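PDB 5E7H: IPT/TIG domain-containing protein BACOVA_02650 from Bacteroides ovatus, which binds polysaccharide at the cell surface and probably captures xyloglucan there before its transport into the periplasm for degradation. Local coordinates for residues A[13-18]-A[56-61]; A[65-70]-A[80-85]. All blocks are in the same frame, centred on the assembly; numbering follows the deposited sequence.

Contact 1: residues A[13-18]-A[56-61]; sequences PVVGST and FVLPQA
In the immunoglobulin-like IPT/TIG domain, a type II beta turn from Val14 to Ser17 leads into strand 18-24 and is hydrogen-bonded to the chain leaving the neighbouring antiparallel strand 53-57. Thr18 and Val57 form a non-hydrogen-bonded pair, and beyond it two backbone bonds carry the pairing into the turn. Leu58 N gives its hydrogen to Ser17 O at 3.0 Å, nearly straight at 166°, while Gly16 N reaches Leu58 O at 2.9 Å. Gly16, with phi at 97°, takes the third place of the turn, where a side chain would run into the preceding carbonyl oxygen. Val14 O closes the turn from within, accepting both Ser17 N and Ser17 OG, the hydroxyl arriving on a lone pair in the carbonyl plane at 2.7 Å.

Leu58 and Val15 carry the apolar part of the contact. Leu58 CG stands anti to the backbone N (chi1 -175°), and the CD2 branch lies 3.4 Å from Pro13 O and meets Pro13 CG at 4.2 Å, the two side chains crossing at about a right angle. Val19 and Tyr84 also touch this leucine, while Val15 N is hydrogen-bonded to OD1 of Asn119, a residue of a sodium site. The two methyls of Val15 divide the outgoing chain between them: CG1 lies 3.8 Å from Gln60 CA, and CG2 packs against Ala61 CB at 3.7 Å.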
ATOM      1  N   PRO A  13      -6.159   2.907  -2.872  1.00 13.99           N
ATOM      2  CA  PRO A  13      -6.824   1.670  -3.295  1.00 15.14           C
ATOM      3  C   PRO A  13      -6.817   1.536  -4.798  1.00 16.94           C
ATOM      4  O   PRO A  13      -6.989   2.509  -5.530  1.00 16.71           O
ATOM      5  CB  PRO A  13      -8.238   1.817  -2.742  1.00 16.48           C
ATOM      6  CG  PRO A  13      -8.436   3.275  -2.528  1.00 17.96           C
ATOM      7  CD  PRO A  13      -7.082   3.839  -2.209  1.00 15.51           C
ATOM      8  N   VAL A  14      -6.631   0.302  -5.260  1.00 16.20           N
ATOM      9  CA  VAL A  14      -6.682   0.007  -6.687  1.00 16.37           C
ATOM     10  C   VAL A  14      -8.060   0.320  -7.272  1.00 15.64           C
ATOM     11  O   VAL A  14      -9.109   0.038  -6.659  1.00 16.08           O
ATOM     12  CB  VAL A  14      -6.304  -1.486  -6.922  1.00 16.94           C
ATOM     13  CG1 VAL A  14      -6.470  -1.888  -8.396  1.00 17.97           C
ATOM     14  CG2 VAL A  14      -4.881  -1.739  -6.468  1.00 17.57           C
ATOM     15  N   VAL A  15      -8.090   0.904  -8.471  1.00 16.43           N
ATOM     16  CA  VAL A  15      -9.348   1.155  -9.140  1.00 16.82           C
ATOM     17  C   VAL A  15     -10.088  -0.174  -9.386  1.00 16.64           C
ATOM     18  O   VAL A  15      -9.513  -1.131  -9.910  1.00 18.27           O
ATOM     19  CB  VAL A  15      -9.153   1.883 -10.480  1.00 19.67           C
ATOM     20  CG1 VAL A  15     -10.443   2.102 -11.180  1.00 19.99           C
ATOM     21  CG2 VAL A  15      -8.440   3.227 -10.243  1.00 21.90           C
ATOM     22  N   GLY A  16     -11.343  -0.238  -8.970  1.00 15.79           N
ATOM     23  CA  GLY A  16     -12.119  -1.458  -9.105  1.00 16.12           C
ATOM     24  C   GLY A  16     -12.139  -2.295  -7.848  1.00 15.91           C
ATOM     25  O   GLY A  16     -12.774  -3.346  -7.821  1.00 17.07           O
ATOM     26  N   SER A  17     -11.434  -1.849  -6.817  1.00 17.52           N
ATOM     27  CA  SER A  17     -11.409  -2.548  -5.536  1.00 15.51           C
ATOM     28  C   SER A  17     -12.254  -1.802  -4.511  1.00 17.97           C
ATOM     29  O   SER A  17     -12.692  -0.668  -4.740  1.00 17.92           O
ATOM     30  CB  SER A  17      -9.982  -2.720  -5.036  1.00 16.97           C
ATOM     31  OG  SER A  17      -9.471  -1.501  -4.498  1.00 18.76           O
ATOM     32  N   THR A  18     -12.521  -2.464  -3.386  1.00 16.98           N
ATOM     33  CA  THR A  18     -13.403  -1.920  -2.359  1.00 17.41           C
ATOM     34  C   THR A  18     -12.628  -1.012  -1.423  1.00 18.38           C
ATOM     35  O   THR A  18     -11.536  -1.360  -0.963  1.00 20.03           O
ATOM     36  CB  THR A  18     -14.068  -3.036  -1.550  1.00 20.69           C
ATOM     37  OG1 THR A  18     -14.820  -3.865  -2.442  1.00 23.08           O
ATOM     38  CG2 THR A  18     -15.021  -2.463  -0.494  1.00 22.43           C
ATOM     39  N   PHE A  56     -17.511   1.058  -0.666  1.00 21.01           N
ATOM     40  CA  PHE A  56     -17.873   1.261  -2.061  1.00 21.67           C
ATOM     41  C   PHE A  56     -16.691   0.862  -2.909  1.00 18.42           C
ATOM     42  O   PHE A  56     -15.550   0.862  -2.436  1.00 18.46           O
ATOM     43  CB  PHE A  56     -18.237   2.715  -2.338  1.00 21.10           C
ATOM     44  CG  PHE A  56     -17.159   3.676  -1.937  1.00 21.24           C
ATOM     45  CD1 PHE A  56     -16.138   4.003  -2.808  1.00 21.49           C
ATOM     46  CD2 PHE A  56     -17.179   4.249  -0.671  1.00 27.19           C
ATOM     47  CE1 PHE A  56     -15.133   4.881  -2.416  1.00 24.92           C
ATOM     48  CE2 PHE A  56     -16.178   5.122  -0.279  1.00 24.56           C
ATOM     49  CZ  PHE A  56     -15.169   5.436  -1.149  1.00 24.30           C
ATOM     50  N   VAL A  57     -16.965   0.550  -4.167  1.00 18.28           N
ATOM     51  CA  VAL A  57     -15.925   0.274  -5.128  1.00 15.72           C
ATOM     52  C   VAL A  57     -15.405   1.583  -5.727  1.00 17.19           C
ATOM     53  O   VAL A  57     -16.222   2.432  -6.110  1.00 20.08           O
ATOM     54  CB  VAL A  57     -16.476  -0.630  -6.225  1.00 19.05           C
ATOM     55  CG1 VAL A  57     -15.440  -0.851  -7.302  1.00 19.75           C
ATOM     56  CG2 VAL A  57     -16.920  -1.969  -5.630  1.00 23.44           C
ATOM     57  N   LEU A  58     -14.081   1.751  -5.798  1.00 17.26           N
ATOM     58  CA  LEU A  58     -13.483   2.951  -6.388  1.00 16.56           C
ATOM     59  C   LEU A  58     -13.673   2.880  -7.924  1.00 18.81           C
ATOM     60  O   LEU A  58     -13.102   1.998  -8.561  1.00 19.34           O
ATOM     61  CB  LEU A  58     -12.004   3.074  -6.013  1.00 16.20           C
ATOM     62  CG  LEU A  58     -11.331   4.364  -6.494  1.00 17.69           C
ATOM     63  CD1 LEU A  58     -11.862   5.566  -5.748  1.00 19.17           C
ATOM     64  CD2 LEU A  58      -9.832   4.259  -6.339  1.00 18.80           C
ATOM     65  N   PRO A  59     -14.462   3.791  -8.516  1.00 16.99           N
ATOM     66  CA  PRO A  59     -14.788   3.621  -9.937  1.00 21.31           C
ATOM     67  C   PRO A  59     -13.728   4.127 -10.921  1.00 27.53           C
ATOM     68  O   PRO A  59     -13.729   3.719 -12.089  1.00 29.41           O
ATOM     69  CB  PRO A  59     -16.076   4.415 -10.089  1.00 25.81           C
ATOM     70  CG  PRO A  59     -16.009   5.467  -9.058  1.00 25.93           C
ATOM     71  CD  PRO A  59     -15.265   4.863  -7.897  1.00 17.53           C
ATOM     72  N   GLN A  60     -12.842   4.998 -10.456  1.00 20.28           N
ATOM     73  CA  GLN A  60     -11.811   5.593 -11.298  1.00 20.14           C
ATOM     74  C   GLN A  60     -10.755   6.186 -10.371  1.00 18.83           C
ATOM     75  O   GLN A  60     -11.033   6.392  -9.192  1.00 17.92           O
ATOM     76  CB  GLN A  60     -12.379   6.675 -12.208  1.00 22.06           C
ATOM     77  CG  GLN A  60     -12.989   7.838 -11.432  1.00 23.58           C
ATOM     78  CD  GLN A  60     -13.768   8.817 -12.288  1.00 36.88           C
ATOM     79  OE1 GLN A  60     -14.991   8.744 -12.377  1.00 42.56           O
ATOM     80  NE2 GLN A  60     -13.062   9.764 -12.891  1.00 45.54           N
ATOM     81  N   ALA A  61      -9.557   6.429 -10.896  1.00 18.62           N
ATOM     82  CA  ALA A  61      -8.477   7.033 -10.104  1.00 18.02           C
ATOM     83  C   ALA A  61      -8.610   8.549 -10.066  1.00 18.45           C
ATOM     84  O   ALA A  61      -8.764   9.182 -11.103  1.00 21.60           O
ATOM     85  CB  ALA A  61      -7.136   6.662 -10.670  1.00 18.10           C
TER

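Contact 2: residues A[65-70]-A[80-85]; sequences SGHISV and AEIFYP
Ile68 lays its CD1 methyl over the centre of the Phe83 ring, a CH-pi contact 3.8 Å from the centroid and only 12° off the ring normal, with CG1 following above CG and CD2. With CG anti to the backbone N (chi1 -167°) the Phe83 side chain extends toward Ile68, and the second torsion turns a face to it. The opposite face carries Tyr84 CD2, offset toward the rim, which leaves the ring held between Ile68 and Tyr84, its neighbour in sequence. Ile34 touches both Ile68 and Phe83, joining the pair to the interior of the IPT/TIG domain.

Beside the ring the backbones meet in a single antiparallel bridge, Gly66 with Phe83, whose two bonds differ. Phe83 N approaches Gly66 O closely, at 2.8 Å, but tilted 26° from the carbonyl plane; Gly66 N reaches Phe83 O at a longer 3.2 Å, and this oxygen also accepts from Asn35 ND2. The imidazole of His67 lies along the chain leading into the bridge: ND1 makes a weak bond to Glu81 O at 3.0 Å, and CE1 sits 3.7 Å from Ile82 CG1. A serine in place of Phe83 would probably leave the Ile68 methyl facing a gap and remove the ring face that Tyr84 CD2 packs on. The contact thus mixes two backbone bonds with an apolar-covered ring, and the weak imidazole bond probably adds little strength.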
ATOM      1  N   SER A  65      -3.994  14.416  -5.572  1.00 16.53           N
ATOM      2  CA  SER A  65      -4.194  14.120  -4.167  1.00 15.42           C
ATOM      3  C   SER A  65      -5.348  14.971  -3.610  1.00 15.27           C
ATOM      4  O   SER A  65      -5.786  15.935  -4.222  1.00 18.34           O
ATOM      5  CB  SER A  65      -2.919  14.383  -3.384  1.00 18.06           C
ATOM      6  OG  SER A  65      -2.519  15.736  -3.535  1.00 18.03           O
ATOM      7  N   GLY A  66      -5.854  14.577  -2.447  1.00 15.40           N
ATOM      8  CA  GLY A  66      -6.990  15.251  -1.842  1.00 16.44           C
ATOM      9  C   GLY A  66      -7.478  14.485  -0.635  1.00 15.71           C
ATOM     10  O   GLY A  66      -6.719  13.743  -0.020  1.00 16.61           O
ATOM     11  N   HIS A  67      -8.749  14.688  -0.285  1.00 18.74           N
ATOM     12  CA  HIS A  67      -9.360  13.980   0.826  1.00 18.11           C
ATOM     13  C   HIS A  67     -10.726  13.456   0.433  1.00 19.41           C
ATOM     14  O   HIS A  67     -11.346  13.966  -0.496  1.00 21.13           O
ATOM     15  CB  HIS A  67      -9.489  14.892   2.038  1.00 20.33           C
ATOM     16  CG  HIS A  67      -8.183  15.454   2.492  1.00 20.20           C
ATOM     17  ND1 HIS A  67      -7.367  14.793   3.384  1.00 24.47           N
ATOM     18  CD2 HIS A  67      -7.527  16.588   2.148  1.00 21.80           C
ATOM     19  CE1 HIS A  67      -6.271  15.504   3.581  1.00 25.83           C
ATOM     20  NE2 HIS A  67      -6.342  16.596   2.842  1.00 20.89           N
ATOM     21  N   ILE A  68     -11.182  12.438   1.149  1.00 19.37           N
ATOM     22  CA  ILE A  68     -12.560  11.978   1.023  1.00 19.04           C
ATOM     23  C   ILE A  68     -13.463  12.758   1.965  1.00 20.58           C
ATOM     24  O   ILE A  68     -13.144  12.930   3.143  1.00 24.09           O
ATOM     25  CB  ILE A  68     -12.668  10.472   1.323  1.00 17.69           C
ATOM     26  CG1 ILE A  68     -11.768   9.655   0.379  1.00 18.58           C
ATOM     27  CG2 ILE A  68     -14.130  10.014   1.224  1.00 20.81           C
ATOM     28  CD1 ILE A  68     -11.706   8.195   0.713  1.00 20.16           C
ATOM     29  N   SER A  69     -14.571  13.272   1.434  1.00 20.65           N
ATOM     30  CA  SER A  69     -15.588  13.972   2.233  1.00 23.65           C
ATOM     31  C   SER A  69     -16.863  13.143   2.289  1.00 25.24           C
ATOM     32  O   SER A  69     -17.381  12.734   1.251  1.00 27.50           O
ATOM     33  CB  SER A  69     -15.893  15.351   1.642  1.00 33.90           C
ATOM     34  OG  SER A  69     -14.740  16.173   1.679  1.00 39.10           O
ATOM     35  N   VAL A  70     -17.368  12.922   3.498  1.00 25.57           N
ATOM     36  CA  VAL A  70     -18.601  12.173   3.719  1.00 23.85           C
ATOM     37  C   VAL A  70     -19.657  13.102   4.299  1.00 25.48           C
ATOM     38  O   VAL A  70     -19.437  13.724   5.335  1.00 28.90           O
ATOM     39  CB  VAL A  70     -18.379  10.976   4.676  1.00 23.88           C
ATOM     40  CG1 VAL A  70     -19.697  10.216   4.914  1.00 29.98           C
ATOM     41  CG2 VAL A  70     -17.306  10.045   4.129  1.00 28.26           C
ATOM     42  N   ALA A  80      -8.752  12.594   7.353  1.00 24.23           N
ATOM     43  CA  ALA A  80      -7.553  13.348   7.718  1.00 27.45           C
ATOM     44  C   ALA A  80      -6.348  13.010   6.839  1.00 24.13           C
ATOM     45  O   ALA A  80      -5.600  13.915   6.443  1.00 23.06           O
ATOM     46  CB  ALA A  80      -7.211  13.099   9.189  1.00 33.11           C
ATOM     47  N   GLU A  81      -6.159  11.724   6.543  1.00 21.82           N
ATOM     48  CA  GLU A  81      -5.115  11.274   5.636  1.00 23.60           C
ATOM     49  C   GLU A  81      -5.295  11.843   4.244  1.00 19.45           C
ATOM     50  O   GLU A  81      -6.416  11.953   3.766  1.00 21.37           O
ATOM     51  CB  GLU A  81      -5.120   9.737   5.491  1.00 33.18           C
ATOM     52  CG  GLU A  81      -4.843   8.932   6.715  1.00 47.16           C
ATOM     53  CD  GLU A  81      -4.844   7.445   6.398  1.00 38.55           C
ATOM     54  OE1 GLU A  81      -5.674   7.005   5.564  1.00 30.90           O
ATOM     55  OE2 GLU A  81      -4.008   6.722   6.964  1.00 51.40           O
ATOM     56  N   ILE A  82      -4.190  12.121   3.562  1.00 17.70           N
ATOM     57  CA  ILE A  82      -4.262  12.473   2.156  1.00 16.42           C
ATOM     58  C   ILE A  82      -4.549  11.212   1.352  1.00 17.78           C
ATOM     59  O   ILE A  82      -3.808  10.223   1.430  1.00 18.10           O
ATOM     60  CB  ILE A  82      -2.973  13.152   1.676  1.00 16.74           C
ATOM     61  CG1 ILE A  82      -2.862  14.504   2.387  1.00 21.51           C
ATOM     62  CG2 ILE A  82      -2.975  13.325   0.180  1.00 18.36           C
ATOM     63  CD1 ILE A  82      -1.610  15.301   2.047  1.00 24.31           C
ATOM     64  N   PHE A  83      -5.655  11.256   0.610  1.00 15.24           N
ATOM     65  CA  PHE A  83      -6.097  10.181  -0.286  1.00 15.12           C
ATOM     66  C   PHE A  83      -5.459  10.331  -1.670  1.00 15.16           C
ATOM     67  O   PHE A  83      -5.409  11.432  -2.216  1.00 15.31           O
ATOM     68  CB  PHE A  83      -7.635  10.200  -0.395  1.00 15.82           C
ATOM     69  CG  PHE A  83      -8.211   8.953  -1.026  1.00 15.00           C
ATOM     70  CD1 PHE A  83      -8.131   7.739  -0.372  1.00 15.47           C
ATOM     71  CD2 PHE A  83      -8.833   9.020  -2.264  1.00 17.50           C
ATOM     72  CE1 PHE A  83      -8.650   6.584  -0.963  1.00 16.60           C
ATOM     73  CE2 PHE A  83      -9.368   7.880  -2.853  1.00 16.78           C
ATOM     74  CZ  PHE A  83      -9.268   6.670  -2.201  1.00 15.86           C
ATOM     75  N   TYR A  84      -4.945   9.218  -2.207  1.00 14.64           N
ATOM     76  CA  TYR A  84      -4.210   9.174  -3.480  1.00 13.95           C
ATOM     77  C   TYR A  84      -3.038  10.164  -3.455  1.00 13.36           C
ATOM     78  O   TYR A  84      -2.960  11.114  -4.247  1.00 14.98           O
ATOM     79  CB  TYR A  84      -5.139   9.383  -4.696  1.00 15.34           C
ATOM     80  CG  TYR A  84      -5.451   8.056  -5.387  1.00 14.51           C
ATOM     81  CD1 TYR A  84      -4.913   7.755  -6.636  1.00 15.41           C
ATOM     82  CD2 TYR A  84      -6.228   7.080  -4.765  1.00 15.17           C
ATOM     83  CE1 TYR A  84      -5.170   6.535  -7.250  1.00 16.06           C
ATOM     84  CE2 TYR A  84      -6.500   5.874  -5.385  1.00 16.75           C
ATOM     85  CZ  TYR A  84      -5.959   5.610  -6.617  1.00 17.11           C
ATOM     86  OH  TYR A  84      -6.193   4.389  -7.231  1.00 18.73           O
ATOM     87  N   PRO A  85      -2.109   9.929  -2.512  1.00 14.34           N
ATOM     88  CA  PRO A  85      -0.915  10.776  -2.395  1.00 15.58           C
ATOM     89  C   PRO A  85       0.077  10.450  -3.505  1.00 16.08           C
ATOM     90  O   PRO A  85       1.131   9.845  -3.284  1.00 14.67           O
ATOM     91  CB  PRO A  85      -0.369  10.416  -1.016  1.00 14.62           C
ATOM     92  CG  PRO A  85      -0.720   9.012  -0.846  1.00 14.81           C
ATOM     93  CD  PRO A  85      -2.118   8.891  -1.468  1.00 15.57           C
TER

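In the fold
Both contacts belong to the IPT/TIG domain and follow each other along the chain, contact 1 closing at Ala61 before contact 2 opens at Ser65. Their centres are 14 Å apart, and each adjoins a different four-stranded antiparallel sheet: contact 1 where strands 18-24 and 53-57 adjoin, contact 2 at strand 68-72, whose sheet ends in strand 75-78. They touch directly through Pro13, whose CD is 3.4 Å from Phe83 CE1 and whose O is a probable hydrogen-bond partner of Tyr84 OH at 2.7 Å. The chain runs on from 80-85 to strand 89-91 of another sheet, and Tyr84 OH also hydrogen-bonds Asn119 of a sodium site, consistent with these loops lying at the junction with the xyloglucan-binding part.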